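Glucose-6-phosphate 1-dehydrogenase (Kluyveromyces lactis, PDB 7E6I) catalyses the NADP-dependent oxidation of glucose 6-phosphate to 6-phosphogluconolactone, probably as the rate-limiting first step of the oxidative pentose-phosphate pathway. Local coordinates at residues E115-F129 / L140-P154. Numbering follows the deposited sequence.
Sequences EPHRLFYLALPPSIF and LYTESGIQRVIVEKP. With BG6 (6-O-phosphono-beta-D-glucopyranose), chain B.
Val151 sets its CG1 methyl squarely over the centre of the Phe129 ring, 3.4 Å from the centroid and 5° off the ring normal, a CH-pi contact that seats the first turn of helix 126-139 against strand 146-152. Pro126 CA lies over the opposite face, while Glu152 O meets the ring edge in plane. An alanine in place of Phe129 is likely to open a gap between Pro126 and Val151 and leave the helix start less firmly placed on the strand.

Strands 117-122 and 146-152 illustrate how parallel neighbours join: six backbone hydrogen bonds, from Ile146 N to Pro116 O through Leu122 N to Ile150 O, zip them together. On one face, Ile150 wedges between Leu119 and Tyr121. With its CG1 beside the backbone N (chi1 -66°), Ile150 sends CD1 to 3.7 Å from Leu119 CD1 and lays CG2 over the Tyr121 ring, whose OH makes a weak hydrogen bond to Glu152 OE1, at 3.3 Å; helix 414-423 packs against this face. Phe120 occupies the other face, its ring edge against Leu140 CD2 and Gln147 CB.

The side at the type I turn Thr142-Gly145 is looser and nearer solvent: Ser144 is exposed, and Pro116 CG merely brushes Thr142 CG2 at 4.0 Å. Arg118, whose guanidinium passes Thr142 CG2, is salt-bridged to Glu108.

Strand 146-152 leads directly into Lys153, whose NZ donates to O1 of the bound sugar phosphate at 2.9 Å. Strand, helix and strand thus form the beta-alpha-beta unit of a Rossmann-type dinucleotide-binding domain, with its substrate lysine just beyond the strand's C-terminal end.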
ATOM      1  N   GLU A 115     -22.910   5.647  23.672  1.00 66.80           N
ATOM      2  CA  GLU A 115     -22.690   5.263  22.280  1.00 63.29           C
ATOM      3  C   GLU A 115     -21.388   4.480  22.218  1.00 59.11           C
ATOM      4  O   GLU A 115     -20.297   5.074  22.199  1.00 56.70           O
ATOM      5  CB  GLU A 115     -22.626   6.486  21.371  1.00 58.69           C
ATOM      6  CG  GLU A 115     -22.414   6.173  19.915  1.00 57.63           C
ATOM      7  CD  GLU A 115     -22.354   7.438  19.080  1.00 61.26           C
ATOM      8  OE1 GLU A 115     -21.385   8.218  19.237  1.00 56.31           O
ATOM      9  OE2 GLU A 115     -23.292   7.667  18.286  1.00 63.38           O
ATOM     10  N   PRO A 116     -21.456   3.155  22.208  1.00 58.51           N
ATOM     11  CA  PRO A 116     -20.232   2.361  22.052  1.00 54.90           C
ATOM     12  C   PRO A 116     -19.474   2.748  20.784  1.00 52.96           C
ATOM     13  O   PRO A 116     -20.061   2.908  19.708  1.00 50.94           O
ATOM     14  CB  PRO A 116     -20.751   0.919  21.987  1.00 56.66           C
ATOM     15  CG  PRO A 116     -22.141   0.964  22.535  1.00 55.65           C
ATOM     16  CD  PRO A 116     -22.674   2.330  22.266  1.00 58.05           C
ATOM     17  N   HIS A 117     -18.161   2.928  20.924  1.00 49.13           N
ATOM     18  CA  HIS A 117     -17.256   3.163  19.800  1.00 46.94           C
ATOM     19  C   HIS A 117     -16.279   1.993  19.747  1.00 46.67           C
ATOM     20  O   HIS A 117     -15.402   1.876  20.611  1.00 46.65           O
ATOM     21  CB  HIS A 117     -16.492   4.474  19.958  1.00 44.34           C
ATOM     22  CG  HIS A 117     -17.336   5.703  19.837  1.00 46.22           C
ATOM     23  ND1 HIS A 117     -16.892   6.946  20.238  1.00 44.32           N
ATOM     24  CD2 HIS A 117     -18.595   5.885  19.370  1.00 46.15           C
ATOM     25  CE1 HIS A 117     -17.838   7.842  20.015  1.00 46.88           C
ATOM     26  NE2 HIS A 117     -18.883   7.224  19.491  1.00 49.64           N
ATOM     27  N   ARG A 118     -16.413   1.134  18.738  1.00 42.41           N
ATOM     28  CA  ARG A 118     -15.660  -0.117  18.685  1.00 44.97           C
ATOM     29  C   ARG A 118     -14.933  -0.267  17.355  1.00 42.82           C
ATOM     30  O   ARG A 118     -15.550  -0.185  16.283  1.00 38.38           O
ATOM     31  CB  ARG A 118     -16.589  -1.321  18.912  1.00 45.90           C
ATOM     32  CG  ARG A 118     -17.408  -1.206  20.187  1.00 47.07           C
ATOM     33  CD  ARG A 118     -18.360  -2.355  20.358  1.00 50.93           C
ATOM     34  NE  ARG A 118     -19.137  -2.227  21.588  1.00 53.68           N
ATOM     35  CZ  ARG A 118     -20.365  -2.706  21.740  1.00 54.06           C
ATOM     36  NH1 ARG A 118     -20.959  -3.346  20.739  1.00 55.85           N
ATOM     37  NH2 ARG A 118     -20.994  -2.553  22.890  1.00 54.68           N
ATOM     38  N   LEU A 119     -13.623  -0.495  17.430  1.00 39.64           N
ATOM     39  CA  LEU A 119     -12.803  -0.803  16.268  1.00 39.13           C
ATOM     40  C   LEU A 119     -12.382  -2.267  16.354  1.00 38.91           C
ATOM     41  O   LEU A 119     -11.872  -2.712  17.388  1.00 40.33           O
ATOM     42  CB  LEU A 119     -11.576   0.119  16.192  1.00 37.54           C
ATOM     43  CG  LEU A 119     -10.627  -0.014  14.985  1.00 39.13           C
ATOM     44  CD1 LEU A 119     -11.348   0.380  13.703  1.00 37.63           C
ATOM     45  CD2 LEU A 119      -9.338   0.817  15.147  1.00 34.68           C
ATOM     46  N   PHE A 120     -12.624  -3.017  15.284  1.00 37.47           N
ATOM     47  CA  PHE A 120     -12.178  -4.401  15.162  1.00 37.33           C
ATOM     48  C   PHE A 120     -11.097  -4.470  14.094  1.00 35.59           C
ATOM     49  O   PHE A 120     -11.383  -4.284  12.906  1.00 36.89           O
ATOM     50  CB  PHE A 120     -13.349  -5.314  14.810  1.00 37.25           C
ATOM     51  CG  PHE A 120     -14.423  -5.336  15.845  1.00 40.30           C
ATOM     52  CD1 PHE A 120     -14.284  -6.102  16.995  1.00 40.42           C
ATOM     53  CD2 PHE A 120     -15.567  -4.572  15.686  1.00 40.92           C
ATOM     54  CE1 PHE A 120     -15.276  -6.117  17.961  1.00 42.98           C
ATOM     55  CE2 PHE A 120     -16.564  -4.583  16.650  1.00 42.27           C
ATOM     56  CZ  PHE A 120     -16.417  -5.350  17.791  1.00 43.53           C
ATOM     57  N   TYR A 121      -9.862  -4.731  14.510  1.00 34.38           N
ATOM     58  CA  TYR A 121      -8.760  -4.942  13.573  1.00 36.67           C
ATOM     59  C   TYR A 121      -8.615  -6.438  13.313  1.00 36.18           C
ATOM     60  O   TYR A 121      -8.319  -7.204  14.236  1.00 36.49           O
ATOM     61  CB  TYR A 121      -7.452  -4.358  14.119  1.00 34.04           C
ATOM     62  CG  TYR A 121      -6.393  -4.178  13.057  1.00 35.07           C
ATOM     63  CD1 TYR A 121      -5.882  -5.277  12.357  1.00 35.20           C
ATOM     64  CD2 TYR A 121      -5.917  -2.910  12.735  1.00 33.30           C
ATOM     65  CE1 TYR A 121      -4.926  -5.116  11.371  1.00 35.53           C
ATOM     66  CE2 TYR A 121      -4.958  -2.738  11.747  1.00 33.08           C
ATOM     67  CZ  TYR A 121      -4.463  -3.836  11.069  1.00 34.73           C
ATOM     68  OH  TYR A 121      -3.508  -3.657  10.085  1.00 36.09           O
ATOM     69  N   LEU A 122      -8.786  -6.851  12.055  1.00 35.65           N
ATOM     70  CA  LEU A 122      -8.830  -8.278  11.713  1.00 39.31           C
ATOM     71  C   LEU A 122      -7.497  -8.716  11.103  1.00 39.74           C
ATOM     72  O   LEU A 122      -7.344  -8.844   9.888  1.00 40.21           O
ATOM     73  CB  LEU A 122      -9.996  -8.559  10.767  1.00 37.69           C
ATOM     74  CG  LEU A 122     -11.381  -8.853  11.343  1.00 37.60           C
ATOM     75  CD1 LEU A 122     -11.777  -7.855  12.406  1.00 38.93           C
ATOM     76  CD2 LEU A 122     -12.400  -8.868  10.227  1.00 36.83           C
ATOM     77  N   ALA A 123      -6.516  -8.979  11.971  1.00 36.85           N
ATOM     78  CA  ALA A 123      -5.173  -9.361  11.524  1.00 35.51           C
ATOM     79  C   ALA A 123      -5.139 -10.840  11.130  1.00 39.74           C
ATOM     80  O   ALA A 123      -4.419 -11.658  11.699  1.00 41.88           O
ATOM     81  CB  ALA A 123      -4.152  -9.060  12.608  1.00 35.05           C
ATOM     82  N   LEU A 124      -5.934 -11.173  10.125  1.00 37.02           N
ATOM     83  CA  LEU A 124      -6.210 -12.554   9.767  1.00 39.57           C
ATOM     84  C   LEU A 124      -6.234 -12.666   8.259  1.00 42.00           C
ATOM     85  O   LEU A 124      -6.422 -11.662   7.557  1.00 40.30           O
ATOM     86  CB  LEU A 124      -7.558 -13.014  10.351  1.00 41.93           C
ATOM     87  CG  LEU A 124      -7.672 -13.070  11.876  1.00 40.88           C
ATOM     88  CD1 LEU A 124      -9.115 -13.104  12.315  1.00 41.95           C
ATOM     89  CD2 LEU A 124      -6.933 -14.291  12.386  1.00 42.96           C
ATOM     90  N   PRO A 125      -6.036 -13.864   7.713  1.00 41.11           N
ATOM     91  CA  PRO A 125      -6.207 -14.062   6.272  1.00 41.86           C
ATOM     92  C   PRO A 125      -7.682 -14.071   5.911  1.00 43.74           C
ATOM     93  O   PRO A 125      -8.540 -14.308   6.775  1.00 43.65           O
ATOM     94  CB  PRO A 125      -5.563 -15.433   6.025  1.00 43.60           C
ATOM     95  CG  PRO A 125      -5.705 -16.139   7.330  1.00 43.95           C
ATOM     96  CD  PRO A 125      -5.596 -15.097   8.393  1.00 41.01           C
ATOM     97  N   PRO A 126      -8.017 -13.828   4.645  1.00 43.95           N
ATOM     98  CA  PRO A 126      -9.438 -13.702   4.281  1.00 43.78           C
ATOM     99  C   PRO A 126     -10.268 -14.940   4.581  1.00 46.15           C
ATOM    100  O   PRO A 126     -11.465 -14.810   4.887  1.00 46.21           O
ATOM    101  CB  PRO A 126      -9.386 -13.408   2.776  1.00 41.54           C
ATOM    102  CG  PRO A 126      -8.034 -12.839   2.549  1.00 41.15           C
ATOM    103  CD  PRO A 126      -7.124 -13.531   3.516  1.00 44.24           C
ATOM    104  N   SER A 127      -9.678 -16.136   4.523  1.00 44.18           N
ATOM    105  CA  SER A 127     -10.453 -17.335   4.824  1.00 45.53           C
ATOM    106  C   SER A 127     -11.014 -17.318   6.232  1.00 45.22           C
ATOM    107  O   SER A 127     -11.881 -18.137   6.547  1.00 48.57           O
ATOM    108  CB  SER A 127      -9.604 -18.587   4.626  1.00 45.59           C
ATOM    109  OG  SER A 127      -8.438 -18.536   5.424  1.00 50.03           O
ATOM    110  N   ILE A 128     -10.562 -16.401   7.078  1.00 47.15           N
ATOM    111  CA  ILE A 128     -11.094 -16.277   8.425  1.00 45.91           C
ATOM    112  C   ILE A 128     -11.876 -14.969   8.643  1.00 45.25           C
ATOM    113  O   ILE A 128     -12.739 -14.937   9.536  1.00 46.15           O
ATOM    114  CB  ILE A 128      -9.962 -16.461   9.464  1.00 43.92           C
ATOM    115  CG1 ILE A 128      -9.322 -17.841   9.234  1.00 48.30           C
ATOM    116  CG2 ILE A 128     -10.472 -16.454  10.893  1.00 41.42           C
ATOM    117  CD1 ILE A 128      -7.840 -17.954   9.522  1.00 44.07           C
ATOM    118  N   PHE A 129     -11.666 -13.928   7.809  1.00 45.15           N
ATOM    119  CA  PHE A 129     -12.506 -12.721   7.808  1.00 44.58           C
ATOM    120  C   PHE A 129     -13.968 -13.051   7.892  1.00 43.90           C
ATOM    121  O   PHE A 129     -14.691 -12.524   8.743  1.00 46.29           O
ATOM    122  CB  PHE A 129     -12.435 -11.885   6.518  1.00 46.33           C
ATOM    123  CG  PHE A 129     -11.164 -11.237   6.251  1.00 44.11           C
ATOM    124  CD1 PHE A 129     -10.154 -11.232   7.177  1.00 43.35           C
ATOM    125  CD2 PHE A 129     -10.970 -10.647   5.017  1.00 44.32           C
ATOM    126  CE1 PHE A 129      -8.962 -10.643   6.875  1.00 45.93           C
ATOM    127  CE2 PHE A 129      -9.777 -10.073   4.701  1.00 44.44           C
ATOM    128  CZ  PHE A 129      -8.766 -10.061   5.635  1.00 46.98           C
ATOM    129  N   LEU A 140     -22.058  -9.358  18.143  1.00 50.15           N
ATOM    130  CA  LEU A 140     -21.426  -8.188  18.750  1.00 50.58           C
ATOM    131  C   LEU A 140     -21.647  -6.940  17.905  1.00 50.81           C
ATOM    132  O   LEU A 140     -20.713  -6.197  17.604  1.00 53.72           O
ATOM    133  CB  LEU A 140     -19.937  -8.442  18.932  1.00 49.22           C
ATOM    134  CG  LEU A 140     -19.201  -7.935  20.169  1.00 51.62           C
ATOM    135  CD1 LEU A 140     -17.784  -8.488  20.143  1.00 50.37           C
ATOM    136  CD2 LEU A 140     -19.193  -6.419  20.272  1.00 52.96           C
ATOM    137  N   TYR A 141     -22.890  -6.679  17.513  1.00 49.96           N
ATOM    138  CA  TYR A 141     -23.237  -5.509  16.714  1.00 49.72           C
ATOM    139  C   TYR A 141     -24.343  -4.738  17.426  1.00 52.60           C
ATOM    140  O   TYR A 141     -25.407  -5.300  17.706  1.00 54.55           O
ATOM    141  CB  TYR A 141     -23.681  -5.937  15.313  1.00 48.45           C
ATOM    142  CG  TYR A 141     -23.861  -4.802  14.335  1.00 48.48           C
ATOM    143  CD1 TYR A 141     -25.082  -4.142  14.225  1.00 50.06           C
ATOM    144  CD2 TYR A 141     -22.809  -4.391  13.522  1.00 47.01           C
ATOM    145  CE1 TYR A 141     -25.248  -3.107  13.336  1.00 50.42           C
ATOM    146  CE2 TYR A 141     -22.965  -3.354  12.623  1.00 48.08           C
ATOM    147  CZ  TYR A 141     -24.184  -2.720  12.535  1.00 49.83           C
ATOM    148  OH  TYR A 141     -24.333  -1.694  11.648  1.00 51.30           O
ATOM    149  N   THR A 142     -24.107  -3.459  17.720  1.00 51.59           N
ATOM    150  CA  THR A 142     -25.123  -2.616  18.347  1.00 53.84           C
ATOM    151  C   THR A 142     -25.593  -1.545  17.368  1.00 54.66           C
ATOM    152  O   THR A 142     -24.790  -0.735  16.897  1.00 53.77           O
ATOM    153  CB  THR A 142     -24.612  -1.973  19.639  1.00 53.26           C
ATOM    154  OG1 THR A 142     -25.565  -1.003  20.095  1.00 58.92           O
ATOM    155  CG2 THR A 142     -23.267  -1.304  19.438  1.00 54.08           C
ATOM    156  N   GLU A 143     -26.898  -1.536  17.077  1.00 56.66           N
ATOM    157  CA  GLU A 143     -27.487  -0.501  16.234  1.00 57.96           C
ATOM    158  C   GLU A 143     -27.488   0.869  16.899  1.00 56.97           C
ATOM    159  O   GLU A 143     -27.866   1.853  16.258  1.00 59.90           O
ATOM    160  CB  GLU A 143     -28.912  -0.895  15.839  1.00 63.10           C
ATOM    161  CG  GLU A 143     -29.024  -1.582  14.472  1.00 71.34           C
ATOM    162  CD  GLU A 143     -30.471  -1.892  14.067  1.00 85.90           C
ATOM    163  OE1 GLU A 143     -30.676  -2.736  13.163  1.00 87.56           O
ATOM    164  OE2 GLU A 143     -31.403  -1.292  14.650  1.00 92.22           O
ATOM    165  N   SER A 144     -27.057   0.957  18.156  1.00 53.26           N
ATOM    166  CA  SER A 144     -27.005   2.208  18.898  1.00 57.17           C
ATOM    167  C   SER A 144     -25.580   2.624  19.247  1.00 56.52           C
ATOM    168  O   SER A 144     -25.383   3.494  20.104  1.00 58.77           O
ATOM    169  CB  SER A 144     -27.842   2.089  20.167  1.00 59.83           C
ATOM    170  OG  SER A 144     -27.017   1.643  21.228  1.00 63.91           O
ATOM    171  N   GLY A 145     -24.584   2.004  18.635  1.00 56.70           N
ATOM    172  CA  GLY A 145     -23.221   2.488  18.707  1.00 54.23           C
ATOM    173  C   GLY A 145     -22.677   2.534  17.298  1.00 49.60           C
ATOM    174  O   GLY A 145     -23.434   2.338  16.342  1.00 51.23           O
ATOM    175  N   ILE A 146     -21.385   2.781  17.137  1.00 47.02           N
ATOM    176  CA  ILE A 146     -20.756   2.692  15.825  1.00 45.28           C
ATOM    177  C   ILE A 146     -19.577   1.726  15.916  1.00 42.45           C
ATOM    178  O   ILE A 146     -18.767   1.805  16.849  1.00 42.60           O
ATOM    179  CB  ILE A 146     -20.340   4.085  15.297  1.00 46.01           C
ATOM    180  CG1 ILE A 146     -19.171   3.991  14.313  1.00 45.39           C
ATOM    181  CG2 ILE A 146     -20.082   5.067  16.436  1.00 49.89           C
ATOM    182  CD1 ILE A 146     -19.597   3.541  12.898  1.00 51.96           C
ATOM    183  N   GLN A 147     -19.513   0.785  14.976  1.00 38.94           N
ATOM    184  CA  GLN A 147     -18.421  -0.176  14.890  1.00 42.24           C
ATOM    185  C   GLN A 147     -17.757  -0.083  13.521  1.00 40.04           C
ATOM    186  O   GLN A 147     -18.426   0.128  12.503  1.00 40.79           O
ATOM    187  CB  GLN A 147     -18.901  -1.619  15.127  1.00 37.12           C
ATOM    188  CG  GLN A 147     -20.183  -1.952  14.405  1.00 41.64           C
ATOM    189  CD  GLN A 147     -21.394  -1.834  15.331  1.00 47.24           C
ATOM    190  OE1 GLN A 147     -21.381  -2.349  16.448  1.00 48.32           O
ATOM    191  NE2 GLN A 147     -22.431  -1.130  14.877  1.00 45.39           N
ATOM    192  N   ARG A 148     -16.439  -0.249  13.508  1.00 35.87           N
ATOM    193  CA  ARG A 148     -15.642  -0.216  12.294  1.00 35.39           C
ATOM    194  C   ARG A 148     -14.723  -1.427  12.283  1.00 37.51           C
ATOM    195  O   ARG A 148     -14.131  -1.772  13.310  1.00 38.33           O
ATOM    196  CB  ARG A 148     -14.818   1.075  12.216  1.00 34.54           C
ATOM    197  CG  ARG A 148     -15.654   2.327  12.021  1.00 36.36           C
ATOM    198  CD  ARG A 148     -14.836   3.600  12.213  1.00 35.89           C
ATOM    199  NE  ARG A 148     -15.690   4.784  12.188  1.00 38.20           N
ATOM    200  CZ  ARG A 148     -15.420   5.922  12.822  1.00 37.98           C
ATOM    201  NH1 ARG A 148     -14.307   6.048  13.540  1.00 34.43           N
ATOM    202  NH2 ARG A 148     -16.272   6.936  12.734  1.00 41.13           N
ATOM    203  N   VAL A 149     -14.599  -2.088  11.139  1.00 34.15           N
ATOM    204  CA  VAL A 149     -13.696  -3.227  11.040  1.00 34.43           C
ATOM    205  C   VAL A 149     -12.643  -2.936   9.975  1.00 34.28           C
ATOM    206  O   VAL A 149     -12.959  -2.445   8.887  1.00 32.79           O
ATOM    207  CB  VAL A 149     -14.446  -4.551  10.781  1.00 36.87           C
ATOM    208  CG1 VAL A 149     -15.905  -4.317  10.396  1.00 34.40           C
ATOM    209  CG2 VAL A 149     -13.714  -5.416   9.758  1.00 36.16           C
ATOM    210  N   ILE A 150     -11.386  -3.206  10.318  1.00 35.85           N
ATOM    211  CA  ILE A 150     -10.257  -3.081   9.414  1.00 34.05           C
ATOM    212  C   ILE A 150      -9.896  -4.466   8.902  1.00 32.76           C
ATOM    213  O   ILE A 150      -9.709  -5.399   9.694  1.00 34.48           O
ATOM    214  CB  ILE A 150      -9.053  -2.438  10.119  1.00 33.45           C
ATOM    215  CG1 ILE A 150      -9.348  -0.991  10.490  1.00 34.57           C
ATOM    216  CG2 ILE A 150      -7.828  -2.511   9.241  1.00 31.65           C
ATOM    217  CD1 ILE A 150      -8.419  -0.467  11.557  1.00 34.81           C
ATOM    218  N   VAL A 151      -9.798  -4.603   7.581  1.00 31.28           N
ATOM    219  CA  VAL A 151      -9.197  -5.771   6.960  1.00 31.46           C
ATOM    220  C   VAL A 151      -8.136  -5.295   5.985  1.00 34.06           C
ATOM    221  O   VAL A 151      -8.190  -4.182   5.453  1.00 31.52           O
ATOM    222  CB  VAL A 151     -10.221  -6.678   6.242  1.00 35.26           C
ATOM    223  CG1 VAL A 151     -10.819  -7.666   7.232  1.00 38.08           C
ATOM    224  CG2 VAL A 151     -11.299  -5.855   5.570  1.00 30.41           C
ATOM    225  N   GLU A 152      -7.171  -6.171   5.744  1.00 37.86           N
ATOM    226  CA  GLU A 152      -5.975  -5.849   4.989  1.00 36.97           C
ATOM    227  C   GLU A 152      -5.897  -6.727   3.747  1.00 36.02           C
ATOM    228  O   GLU A 152      -6.372  -7.866   3.748  1.00 38.63           O
ATOM    229  CB  GLU A 152      -4.742  -6.052   5.866  1.00 40.40           C
ATOM    230  CG  GLU A 152      -3.466  -5.554   5.258  1.00 40.81           C
ATOM    231  CD  GLU A 152      -2.360  -5.418   6.281  1.00 47.80           C
ATOM    232  OE1 GLU A 152      -2.643  -5.481   7.520  1.00 45.82           O
ATOM    233  OE2 GLU A 152      -1.203  -5.243   5.823  1.00 50.53           O
ATOM    234  N   LYS A 153      -5.301  -6.191   2.683  1.00 34.90           N
ATOM    235  CA  LYS A 153      -5.182  -6.954   1.455  1.00 36.19           C
ATOM    236  C   LYS A 153      -4.310  -8.187   1.702  1.00 37.80           C
ATOM    237  O   LYS A 153      -3.446  -8.176   2.580  1.00 38.93           O
ATOM    238  CB  LYS A 153      -4.597  -6.083   0.338  1.00 37.71           C
ATOM    239  CG  LYS A 153      -3.098  -5.814   0.446  1.00 38.56           C
ATOM    240  CD  LYS A 153      -2.286  -6.713  -0.492  1.00 40.03           C
ATOM    241  CE  LYS A 153      -0.806  -6.269  -0.587  1.00 41.15           C
ATOM    242  NZ  LYS A 153       0.126  -7.379  -1.014  1.00 43.23           N
ATOM    243  N   PRO A 154      -4.497  -9.268   0.925  1.00 37.05           N
ATOM    244  CA  PRO A 154      -5.317  -9.412  -0.282  1.00 38.58           C
ATOM    245  C   PRO A 154      -6.799  -9.689  -0.027  1.00 38.25           C
ATOM    246  O   PRO A 154      -7.159 -10.374   0.935  1.00 40.89           O
ATOM    247  CB  PRO A 154      -4.668 -10.611  -0.974  1.00 37.33           C
ATOM    248  CG  PRO A 154      -4.255 -11.472   0.165  1.00 35.03           C
ATOM    249  CD  PRO A 154      -3.897 -10.555   1.310  1.00 37.26           C
TER
HETATM  250  C1  BG6 B 501       3.814  -6.689   0.502  1.00 39.80           C
HETATM  251  C2  BG6 B 501       4.368  -7.735  -0.464  1.00 38.13           C
HETATM  252  O1  BG6 B 501       2.514  -6.337   0.239  1.00 37.90           O
HETATM  253  O5  BG6 B 501       4.636  -5.438   0.392  1.00 41.80           O
HETATM  254  C3  BG6 B 501       5.811  -8.000  -0.213  1.00 36.83           C
HETATM  255  O2  BG6 B 501       3.633  -8.964  -0.380  1.00 35.89           O
HETATM  256  C4  BG6 B 501       6.620  -6.751  -0.343  1.00 39.08           C
HETATM  257  O3  BG6 B 501       6.325  -8.953  -1.183  1.00 36.64           O
HETATM  258  C5  BG6 B 501       6.085  -5.666   0.593  1.00 41.46           C
HETATM  259  O4  BG6 B 501       7.988  -7.058  -0.045  1.00 41.67           O
HETATM  260  C6  BG6 B 501       6.742  -4.329   0.389  1.00 43.35           C
HETATM  261  O6  BG6 B 501       6.154  -3.414   1.296  1.00 45.33           O
HETATM  262  P   BG6 B 501       7.104  -2.192   1.895  1.00 49.16           P
HETATM  263  O1P BG6 B 501       7.649  -1.563   0.627  1.00 40.50           O
HETATM  264  O2P BG6 B 501       8.178  -2.794   2.762  1.00 42.76           O
HETATM  265  O3P BG6 B 501       6.324  -1.188   2.742  1.00 36.04           O